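Long-range contacts in type VI secretion system component (Escherichia coli O6, PDB 2P5Z), which is a component of the type VI secretion system, structurally similar to phage T4 tail proteins gp27 and gp5, and probably forms part of the machine's trimeric, phage-like injection tip: residues H17-R22 with Q64-L70; P27-F33 with Y45-S51; G89-K95 with Y106-P112. All blocks are in the same frame, centred on the assembly; numbering follows the deposited sequence.

How the contacts relate
The three contacts lie on one flank of the chain, their centres 10 to 11 Å apart, and supply three of the five antiparallel pairings in the strand order 18-21, 65-70, 85-99, 104-111, 44-51, 29-38. The other two, 65-70 with 85-99 and 104-111 with 44-51, include backbone bonds from Gly66 of contact 1 to Gly89 of contact 3 and from Phe49 of contact 2 to Tyr106 of contact 3. Along the chain, contact 2 is nested inside the loop closed by contact 1, and contact 3 follows both. The strands curl so that Phe68 and Leu19 of contact 1 pack on Phe33, Ile47 and Val28 of contact 2, consistent with a barrel like those of phage gp27.

Contact 1: residues H17-R22 with Q64-L70; sequences HKLKIR and QDGAFSL
Residues 17-22 and 64-70 run antiparallel, their strand axes 169° apart and 4.7 Å at closest approach, joined by five backbone hydrogen bonds: Lys18 and Ser69 bond each other both ways, as do Lys20 and Ala67, and Arg22 N gives the last to Asp65 O. Leu19, Ile21 and Phe68 share the buried face. The Phe68 ring turns its edge to Leu19, whose CB lies near the ring plane, 4.2 Å from Phe68 CD1, while Phe68 CZ reaches His17 CB at 4.1 Å. Both Phe68 and His17 also meet Phe33 edge-to-face, and beyond Leu19 lie Ile47 and Val108. At the His17 end, Leu70 holds CG anti to its backbone N (chi1 -175°), which lays its branch alongside the imidazole; CD1 and CD2 of Leu70 each come within 3.5 Å of His17 NE2. The Arg22 end is tied by charge: Arg22 bends at chi3 and runs beside Asp65, bringing NH2 to 3.0 Å from Asp65 OD2 in a salt bridge, with guanidinium and carboxylate planes turned 79° apart, so the two groups do not meet flat. Lys18 and Lys20 rise with Ala67 and Ser69 from the other face. This is an amphipathic antiparallel pair, with Leu19, Ile21 and Phe68 buried and the lysines toward solvent, consistent with the barrel of the phage baseplate family.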
loop_
_atom_site.group_PDB
_atom_site.type_symbol
_atom_site.label_atom_id
_atom_site.label_comp_id
_atom_site.label_asym_id
_atom_site.label_seq_id
_atom_site.Cartn_x
_atom_site.Cartn_y
_atom_site.Cartn_z
ATOM N N HIS A 17 22.892 28.434 10.636
ATOM C CA HIS A 17 21.775 28.188 9.680
ATOM C C HIS A 17 20.734 29.291 9.660
ATOM O O HIS A 17 20.192 29.653 10.706
ATOM C CB HIS A 17 21.101 26.860 9.970
ATOM C CG HIS A 17 22.027 25.701 9.875
ATOM N ND1 HIS A 17 22.529 25.061 10.987
ATOM C CD2 HIS A 17 22.579 25.091 8.802
ATOM C CE1 HIS A 17 23.345 24.099 10.602
ATOM N NE2 HIS A 17 23.385 24.089 9.280
ATOM N N LYS A 18 20.464 29.815 8.462
ATOM C CA LYS A 18 19.515 30.912 8.294
ATOM C C LYS A 18 18.372 30.545 7.344
ATOM O O LYS A 18 18.543 29.790 6.388
ATOM C CB LYS A 18 20.217 32.185 7.786
ATOM C CG LYS A 18 21.388 32.670 8.648
ATOM C CD LYS A 18 21.387 34.189 8.788
ATOM C CE LYS A 18 22.646 34.701 9.483
ATOM N NZ LYS A 18 23.757 34.945 8.515
ATOM N N LEU A 19 17.207 31.104 7.623
ATOM C CA LEU A 19 16.030 30.878 6.830
ATOM C C LEU A 19 15.459 32.247 6.546
ATOM O O LEU A 19 15.129 32.995 7.472
ATOM C CB LEU A 19 15.001 30.078 7.632
ATOM C CG LEU A 19 13.853 29.264 7.005
ATOM C CD1 LEU A 19 12.584 29.602 7.745
ATOM C CD2 LEU A 19 13.646 29.421 5.482
ATOM N N LYS A 20 15.347 32.577 5.266
ATOM C CA LYS A 20 14.714 33.820 4.865
ATOM C C LYS A 20 13.468 33.513 4.098
ATOM O O LYS A 20 13.516 32.838 3.094
ATOM C CB LYS A 20 15.636 34.634 3.982
ATOM C CG LYS A 20 16.369 35.730 4.713
ATOM C CD LYS A 20 17.408 36.375 3.791
ATOM C CE LYS A 20 18.474 35.359 3.369
ATOM N NZ LYS A 20 19.412 35.877 2.331
ATOM N N ILE A 21 12.346 34.002 4.587
ATOM C CA ILE A 21 11.113 33.913 3.860
ATOM C C ILE A 21 10.703 35.315 3.424
ATOM O O ILE A 21 10.472 36.166 4.276
ATOM C CB ILE A 21 10.018 33.357 4.751
ATOM C CG1 ILE A 21 10.440 32.001 5.327
ATOM C CG2 ILE A 21 8.684 33.276 3.975
ATOM C CD1 ILE A 21 9.651 31.627 6.593
ATOM N N ARG A 22 10.610 35.546 2.116
ATOM C CA ARG A 22 10.270 36.852 1.550
ATOM C C ARG A 22 8.995 37.487 2.115
ATOM O O ARG A 22 7.931 36.870 2.145
ATOM C CB ARG A 22 10.198 36.765 0.019
ATOM C CG ARG A 22 9.261 37.784 -0.678
ATOM C CD ARG A 22 9.095 37.495 -2.173
ATOM N NE ARG A 22 10.072 38.215 -2.983
ATOM C CZ ARG A 22 11.262 37.745 -3.368
ATOM N NH1 ARG A 22 12.058 38.510 -4.106
ATOM N NH2 ARG A 22 11.665 36.522 -3.034
ATOM N N GLN A 64 4.978 31.810 -0.224
ATOM C CA GLN A 64 6.163 32.700 -0.283
ATOM C C GLN A 64 7.483 32.004 -0.590
ATOM O O GLN A 64 7.655 30.834 -0.282
ATOM C CB GLN A 64 6.332 33.469 1.026
ATOM C CG GLN A 64 5.192 34.420 1.349
ATOM C CD GLN A 64 5.013 35.443 0.262
ATOM O OE1 GLN A 64 5.984 35.916 -0.338
ATOM N NE2 GLN A 64 3.783 35.768 -0.026
ATOM N N ASP A 65 8.410 32.750 -1.185
ATOM C CA ASP A 65 9.771 32.287 -1.464
ATOM C C ASP A 65 10.536 32.091 -0.176
ATOM O O ASP A 65 10.358 32.832 0.782
ATOM C CB ASP A 65 10.555 33.327 -2.259
ATOM C CG ASP A 65 10.189 33.353 -3.721
ATOM O OD1 ASP A 65 9.193 32.709 -4.102
ATOM O OD2 ASP A 65 10.898 34.035 -4.492
ATOM N N GLY A 66 11.426 31.115 -0.177
ATOM C CA GLY A 66 12.166 30.801 1.004
ATOM C C GLY A 66 13.572 30.452 0.597
ATOM O O GLY A 66 13.783 29.842 -0.454
ATOM N N ALA A 67 14.533 30.835 1.429
ATOM C CA ALA A 67 15.912 30.468 1.189
ATOM C C ALA A 67 16.479 29.932 2.495
ATOM O O ALA A 67 16.275 30.540 3.551
ATOM C CB ALA A 67 16.681 31.655 0.735
ATOM N N PHE A 68 17.164 28.796 2.430
ATOM C CA PHE A 68 17.712 28.196 3.619
ATOM C C PHE A 68 19.194 27.980 3.419
ATOM O O PHE A 68 19.582 27.308 2.471
ATOM C CB PHE A 68 17.020 26.881 3.927
ATOM C CG PHE A 68 17.539 26.206 5.161
ATOM C CD1 PHE A 68 17.261 26.728 6.422
ATOM C CD2 PHE A 68 18.310 25.059 5.067
ATOM C CE1 PHE A 68 17.725 26.121 7.554
ATOM C CE2 PHE A 68 18.782 24.446 6.200
ATOM C CZ PHE A 68 18.487 24.982 7.449
ATOM N N SER A 69 20.020 28.541 4.305
ATOM C CA SER A 69 21.470 28.498 4.107
ATOM C C SER A 69 22.215 27.852 5.248
ATOM O O SER A 69 21.764 27.884 6.380
ATOM C CB SER A 69 22.044 29.903 3.915
ATOM O OG SER A 69 21.077 30.785 3.394
ATOM N N LEU A 70 23.361 27.267 4.931
ATOM C CA LEU A 70 24.361 26.918 5.934
ATOM C C LEU A 70 25.417 28.023 5.944
ATOM O O LEU A 70 26.061 28.286 4.928
ATOM C CB LEU A 70 24.985 25.565 5.603
ATOM C CG LEU A 70 25.994 24.804 6.483
ATOM C CD1 LEU A 70 26.307 25.373 7.893
ATOM C CD2 LEU A 70 25.511 23.356 6.589
#

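Contact 2: residues P27-F33 with Y45-S51; sequences PVDVLTF and YDIQFTS
Ser51 OG is held by two backbone groups: it donates to Pro27 O at 2.8 Å, in the carbonyl plane, and accepts from Asp53 N. This fixes the start of residues 27-33 against the end of strand 44-51. Next along, Asp29 and Thr50 bond each other both ways through their backbones. Their side chains lie side by side, and the polar end of each turns to Arg354, which makes a salt bridge with Asp29 and a hydrogen bond with Thr50. Farther on, Leu31 N donates to Gln48 O at 2.9 Å from well above the carbonyl plane, whereas Gln48 N lies 2.6 Å from Thr32 O, almost on the line of the C=O bond. The Gln48 chain is extended and runs beside Thr32, its OE1 3.7 Å from Thr32 CG2; the amide is fixed beyond the pair, OE1 by Arg105 and NE2 by Glu107. On the face that carries Val30, Phe33, Ile47 and Phe49, chi1 of Phe49 (68°) places its ring beside Val28, and chi2 turns a ring face to it. Val28 CG1 sits over that face, offset toward the rim, 3.9 Å from the Phe49 centroid in a CH-pi contact. Val30 CG1 touches Ile47 CG2 at 4.3 Å. Phe33 and Tyr45 project the same way with nearly parallel rings that are slid apart and barely overlap, Phe33 CE2 meeting Tyr45 CE2 at 3.9 Å. Leu31 and Thr32 both face Gln48, and Leu31 has the near-helical backbone (phi/psi -84°/-73°) of the first position of a classic beta bulge, here within the hairpin of strands 29-38 and 44-51.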
loop_
_atom_site.group_PDB
_atom_site.type_symbol
_atom_site.label_atom_id
_atom_site.label_comp_id
_atom_site.label_asym_id
_atom_site.label_seq_id
_atom_site.Cartn_x
_atom_site.Cartn_y
_atom_site.Cartn_z
ATOM N N PRO A 27 10.851 37.983 13.103
ATOM C CA PRO A 27 12.211 37.460 13.206
ATOM C C PRO A 27 12.199 35.949 13.156
ATOM O O PRO A 27 11.324 35.326 13.741
ATOM C CB PRO A 27 12.665 37.925 14.595
ATOM C CG PRO A 27 11.385 38.245 15.338
ATOM C CD PRO A 27 10.455 38.752 14.300
ATOM N N VAL A 28 13.144 35.356 12.444
ATOM C CA VAL A 28 13.149 33.913 12.296
ATOM C C VAL A 28 14.456 33.364 12.817
ATOM O O VAL A 28 15.527 33.623 12.259
ATOM C CB VAL A 28 12.937 33.480 10.809
ATOM C CG1 VAL A 28 13.238 31.985 10.604
ATOM C CG2 VAL A 28 11.526 33.809 10.356
ATOM N N ASP A 29 14.363 32.593 13.889
ATOM C CA ASP A 29 15.541 32.034 14.509
ATOM C C ASP A 29 15.480 30.502 14.473
ATOM O O ASP A 29 14.678 29.889 15.175
ATOM C CB ASP A 29 15.648 32.570 15.934
ATOM C CG ASP A 29 16.974 32.255 16.586
ATOM O OD1 ASP A 29 17.964 31.993 15.853
ATOM O OD2 ASP A 29 17.024 32.275 17.846
ATOM N N VAL A 30 16.342 29.898 13.658
ATOM C CA VAL A 30 16.285 28.467 13.400
ATOM C C VAL A 30 16.590 27.630 14.635
ATOM O O VAL A 30 17.683 27.698 15.192
ATOM C CB VAL A 30 17.219 28.060 12.230
ATOM C CG1 VAL A 30 17.198 26.553 12.009
ATOM C CG2 VAL A 30 16.820 28.785 10.951
ATOM N N LEU A 31 15.595 26.854 15.056
ATOM C CA LEU A 31 15.712 25.946 16.184
ATOM C C LEU A 31 16.333 24.640 15.737
ATOM O O LEU A 31 17.493 24.368 16.023
ATOM C CB LEU A 31 14.339 25.691 16.768
ATOM C CG LEU A 31 14.252 24.903 18.068
ATOM C CD1 LEU A 31 15.095 25.563 19.126
ATOM C CD2 LEU A 31 12.813 24.831 18.518
ATOM N N THR A 32 15.559 23.834 15.018
ATOM C CA THR A 32 16.075 22.582 14.451
ATOM C C THR A 32 15.579 22.350 13.015
ATOM O O THR A 32 14.575 22.929 12.596
ATOM C CB THR A 32 15.724 21.366 15.358
ATOM O OG1 THR A 32 16.408 20.197 14.888
ATOM C CG2 THR A 32 14.231 21.118 15.413
ATOM N N PHE A 33 16.290 21.513 12.264
ATOM C CA PHE A 33 15.808 21.125 10.953
ATOM C C PHE A 33 16.107 19.688 10.536
ATOM O O PHE A 33 17.073 19.075 10.985
ATOM C CB PHE A 33 16.283 22.100 9.869
ATOM C CG PHE A 33 17.666 21.831 9.365
ATOM C CD1 PHE A 33 18.746 22.515 9.882
ATOM C CD2 PHE A 33 17.895 20.915 8.368
ATOM C CE1 PHE A 33 20.027 22.288 9.404
ATOM C CE2 PHE A 33 19.174 20.682 7.914
ATOM C CZ PHE A 33 20.241 21.358 8.428
ATOM N N TYR A 45 12.515 20.113 3.012
ATOM C CA TYR A 45 13.163 20.528 4.281
ATOM C C TYR A 45 12.166 21.007 5.316
ATOM O O TYR A 45 11.517 22.037 5.141
ATOM C CB TYR A 45 14.187 21.628 4.040
ATOM C CG TYR A 45 15.559 21.133 3.700
ATOM C CD1 TYR A 45 15.807 20.432 2.528
ATOM C CD2 TYR A 45 16.628 21.401 4.535
ATOM C CE1 TYR A 45 17.087 19.983 2.203
ATOM C CE2 TYR A 45 17.906 20.974 4.220
ATOM C CZ TYR A 45 18.131 20.254 3.067
ATOM O OH TYR A 45 19.406 19.821 2.770
ATOM N N ASP A 46 12.041 20.268 6.405
ATOM C CA ASP A 46 11.206 20.716 7.506
ATOM C C ASP A 46 12.076 21.475 8.507
ATOM O O ASP A 46 12.999 20.921 9.110
ATOM C CB ASP A 46 10.466 19.537 8.135
ATOM C CG ASP A 46 9.484 18.877 7.156
ATOM O OD1 ASP A 46 8.612 19.588 6.602
ATOM O OD2 ASP A 46 9.588 17.644 6.933
ATOM N N ILE A 47 11.797 22.769 8.631
ATOM C CA ILE A 47 12.639 23.705 9.381
ATOM C C ILE A 47 11.875 24.287 10.543
ATOM O O ILE A 47 10.856 24.959 10.360
ATOM C CB ILE A 47 13.090 24.853 8.483
ATOM C CG1 ILE A 47 13.816 24.302 7.252
ATOM C CG2 ILE A 47 14.002 25.795 9.249
ATOM C CD1 ILE A 47 13.974 25.305 6.140
ATOM N N GLN A 48 12.339 24.008 11.754
ATOM C CA GLN A 48 11.726 24.625 12.931
ATOM C C GLN A 48 12.437 25.907 13.281
ATOM O O GLN A 48 13.651 26.039 13.098
ATOM C CB GLN A 48 11.730 23.701 14.135
ATOM C CG GLN A 48 10.705 22.614 14.055
ATOM C CD GLN A 48 10.544 21.874 15.362
ATOM O OE1 GLN A 48 10.901 22.381 16.424
ATOM N NE2 GLN A 48 9.990 20.671 15.295
ATOM N N PHE A 49 11.664 26.862 13.765
ATOM C CA PHE A 49 12.226 28.120 14.193
ATOM C C PHE A 49 11.464 28.750 15.350
ATOM O O PHE A 49 10.298 28.414 15.608
ATOM C CB PHE A 49 12.410 29.097 13.014
ATOM C CG PHE A 49 11.127 29.616 12.398
ATOM C CD1 PHE A 49 10.572 30.826 12.817
ATOM C CD2 PHE A 49 10.529 28.937 11.326
ATOM C CE1 PHE A 49 9.411 31.338 12.213
ATOM C CE2 PHE A 49 9.369 29.435 10.724
ATOM C CZ PHE A 49 8.814 30.650 11.163
ATOM N N THR A 50 12.129 29.659 16.054
ATOM C CA THR A 50 11.436 30.428 17.080
ATOM C C THR A 50 11.350 31.858 16.635
ATOM O O THR A 50 12.152 32.306 15.801
ATOM C CB THR A 50 12.101 30.335 18.464
ATOM O OG1 THR A 50 13.511 30.590 18.337
ATOM C CG2 THR A 50 11.890 28.944 19.043
ATOM N N SER A 51 10.348 32.552 17.166
ATOM C CA SER A 51 10.113 33.952 16.844
ATOM C C SER A 51 9.473 34.696 18.028
ATOM O O SER A 51 8.719 34.111 18.816
ATOM C CB SER A 51 9.211 34.067 15.622
ATOM O OG SER A 51 8.950 35.429 15.308
#

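Contact 3: residues G89-K95 with Y106-P112; sequences GVITGFK and YEVRLEP
Phe94 swings CG away from its backbone N (chi1 166°) and Tyr106 turns CG anti to its carbonyl carbon (chi1 -63°), which sets the two rings side by side, pointing the same way. They meet rim to rim, planes 20° apart, with Phe94 CZ 3.6 Å from Tyr106 CD2. The phenol is anchored elsewhere, its OH bonded to the backbone atoms Asp53 O and Ile56 N. Val108 CG1 comes to the edge of the Phe94 ring and also touches Ile91 CG2 at 4.0 Å; Ile91 CD1 in turn meets Leu110 CD1 at 3.9 Å, making a continuous apolar row on the buried face. On the opposite face, Lys95 and Glu107 run alongside each other as extended chains, joined by a long salt bridge of 3.9 Å between Lys95 NZ and Glu107 OE2. Thr92 crosses Glu111, where Thr92 OG1 donates weakly to Glu111 OE1 at 3.4 Å. Arg109 leads away from both to a salt bridge with Asp46. Backbone bonds join Val90 with Glu111 and Lys95 with Glu107 in both directions. Between the pairs Ile91-Leu110 and Phe94-Val108 the register shifts by one residue, and Thr92 has a near-helical backbone, consistent with a classic beta bulge; there Arg109 N approaches Gly93 O from above the carbonyl plane. Phe94 and Lys95 also pair antiparallel with a strand of the second subunit, where Phe94 packs on Tyr237 of that chain: strand 85-99 of this beta hairpin, whose other arm is 104-111, thus carries the sheet across the interface.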
loop_
_atom_site.group_PDB
_atom_site.type_symbol
_atom_site.label_atom_id
_atom_site.label_comp_id
_atom_site.label_asym_id
_atom_site.label_seq_id
_atom_site.Cartn_x
_atom_site.Cartn_y
_atom_site.Cartn_z
ATOM N N GLY A 89 13.524 27.849 -2.783
ATOM C CA GLY A 89 12.270 27.209 -2.998
ATOM C C GLY A 89 11.091 27.983 -2.469
ATOM O O GLY A 89 11.199 29.188 -2.247
ATOM N N VAL A 90 9.963 27.282 -2.294
ATOM C CA VAL A 90 8.728 27.860 -1.775
ATOM C C VAL A 90 8.325 27.170 -0.490
ATOM O O VAL A 90 8.668 26.009 -0.237
ATOM C CB VAL A 90 7.483 27.651 -2.720
ATOM C CG1 VAL A 90 7.105 28.916 -3.423
ATOM C CG2 VAL A 90 7.712 26.521 -3.680
ATOM N N ILE A 91 7.524 27.885 0.278
ATOM C CA ILE A 91 7.015 27.395 1.517
ATOM C C ILE A 91 5.688 26.727 1.250
ATOM O O ILE A 91 4.718 27.367 0.827
ATOM C CB ILE A 91 6.862 28.543 2.537
ATOM C CG1 ILE A 91 8.229 29.155 2.846
ATOM C CG2 ILE A 91 6.193 28.056 3.807
ATOM C CD1 ILE A 91 9.303 28.141 3.206
ATOM N N THR A 92 5.663 25.433 1.526
ATOM C CA THR A 92 4.546 24.552 1.210
ATOM C C THR A 92 3.629 24.327 2.408
ATOM O O THR A 92 2.427 24.148 2.266
ATOM C CB THR A 92 5.130 23.235 0.729
ATOM O OG1 THR A 92 5.394 23.355 -0.671
ATOM C CG2 THR A 92 4.215 22.064 1.001
ATOM N N GLY A 93 4.205 24.359 3.605
ATOM C CA GLY A 93 3.469 24.013 4.805
ATOM C C GLY A 93 3.877 24.903 5.950
ATOM O O GLY A 93 5.005 25.389 6.009
ATOM N N PHE A 94 2.964 25.115 6.875
ATOM C CA PHE A 94 3.253 25.982 7.971
ATOM C C PHE A 94 2.593 25.410 9.191
ATOM O O PHE A 94 1.420 25.016 9.147
ATOM C CB PHE A 94 2.738 27.396 7.685
ATOM C CG PHE A 94 2.706 28.288 8.889
ATOM C CD1 PHE A 94 3.883 28.805 9.417
ATOM C CD2 PHE A 94 1.498 28.614 9.495
ATOM C CE1 PHE A 94 3.857 29.622 10.525
ATOM C CE2 PHE A 94 1.457 29.448 10.607
ATOM C CZ PHE A 94 2.641 29.955 11.116
ATOM N N LYS A 95 3.344 25.383 10.287
ATOM C CA LYS A 95 2.821 24.913 11.556
ATOM C C LYS A 95 3.163 25.878 12.678
ATOM O O LYS A 95 4.300 26.318 12.787
ATOM C CB LYS A 95 3.429 23.549 11.878
ATOM C CG LYS A 95 2.824 22.399 11.141
ATOM C CD LYS A 95 3.765 21.253 11.139
ATOM C CE LYS A 95 3.018 19.963 10.879
ATOM N NZ LYS A 95 4.015 18.860 10.817
ATOM N N TYR A 106 7.703 27.445 15.503
ATOM C CA TYR A 106 7.020 27.280 14.226
ATOM C C TYR A 106 7.732 26.265 13.374
ATOM O O TYR A 106 8.919 26.014 13.580
ATOM C CB TYR A 106 6.952 28.593 13.432
ATOM C CG TYR A 106 6.167 29.681 14.114
ATOM C CD1 TYR A 106 6.812 30.657 14.879
ATOM C CD2 TYR A 106 4.780 29.736 14.006
ATOM C CE1 TYR A 106 6.096 31.657 15.515
ATOM C CE2 TYR A 106 4.053 30.730 14.639
ATOM C CZ TYR A 106 4.716 31.690 15.399
ATOM O OH TYR A 106 3.993 32.690 16.031
ATOM N N GLU A 107 7.015 25.696 12.403
ATOM C CA GLU A 107 7.666 24.869 11.394
ATOM C C GLU A 107 7.251 25.244 9.973
ATOM O O GLU A 107 6.096 25.587 9.726
ATOM C CB GLU A 107 7.421 23.386 11.663
ATOM C CG GLU A 107 8.437 22.482 10.990
ATOM C CD GLU A 107 8.212 21.014 11.301
ATOM O OE1 GLU A 107 8.590 20.577 12.406
ATOM O OE2 GLU A 107 7.670 20.289 10.436
ATOM N N VAL A 108 8.207 25.219 9.050
ATOM C CA VAL A 108 7.879 25.363 7.648
ATOM C C VAL A 108 8.466 24.239 6.808
ATOM O O VAL A 108 9.525 23.683 7.132
ATOM C CB VAL A 108 8.309 26.728 7.046
ATOM C CG1 VAL A 108 7.418 27.863 7.562
ATOM C CG2 VAL A 108 9.796 27.002 7.295
ATOM N N ARG A 109 7.766 23.905 5.724
ATOM C CA ARG A 109 8.285 22.960 4.760
ATOM C C ARG A 109 8.799 23.734 3.561
ATOM O O ARG A 109 8.097 24.557 3.013
ATOM C CB ARG A 109 7.203 21.969 4.343
ATOM C CG ARG A 109 7.664 20.955 3.300
ATOM C CD ARG A 109 6.751 19.756 3.287
ATOM N NE ARG A 109 7.255 18.694 4.152
ATOM C CZ ARG A 109 6.529 17.665 4.567
ATOM N NH1 ARG A 109 5.265 17.572 4.213
ATOM N NH2 ARG A 109 7.061 16.746 5.350
ATOM N N LEU A 110 10.034 23.484 3.168
ATOM C CA LEU A 110 10.624 24.183 2.050
ATOM C C LEU A 110 10.880 23.180 0.935
ATOM O O LEU A 110 11.619 22.199 1.105
ATOM C CB LEU A 110 11.932 24.867 2.457
ATOM C CG LEU A 110 12.682 25.470 1.257
ATOM C CD1 LEU A 110 11.898 26.674 0.729
ATOM C CD2 LEU A 110 14.114 25.874 1.588
ATOM N N GLU A 111 10.234 23.412 -0.202
ATOM C CA GLU A 111 10.371 22.544 -1.364
ATOM C C GLU A 111 10.679 23.441 -2.555
ATOM O O GLU A 111 10.379 24.642 -2.522
ATOM C CB GLU A 111 9.082 21.758 -1.582
ATOM C CG GLU A 111 8.647 20.950 -0.383
ATOM C CD GLU A 111 7.613 19.902 -0.701
ATOM O OE1 GLU A 111 6.435 20.103 -0.324
ATOM O OE2 GLU A 111 7.983 18.871 -1.315
ATOM N N PRO A 112 11.265 22.876 -3.620
ATOM C CA PRO A 112 11.445 23.711 -4.797
ATOM C C PRO A 112 10.101 23.883 -5.540
ATOM O O PRO A 112 9.092 23.236 -5.196
ATOM C CB PRO A 112 12.402 22.882 -5.642
ATOM C CG PRO A 112 12.044 21.509 -5.326
ATOM C CD PRO A 112 11.732 21.497 -3.865
#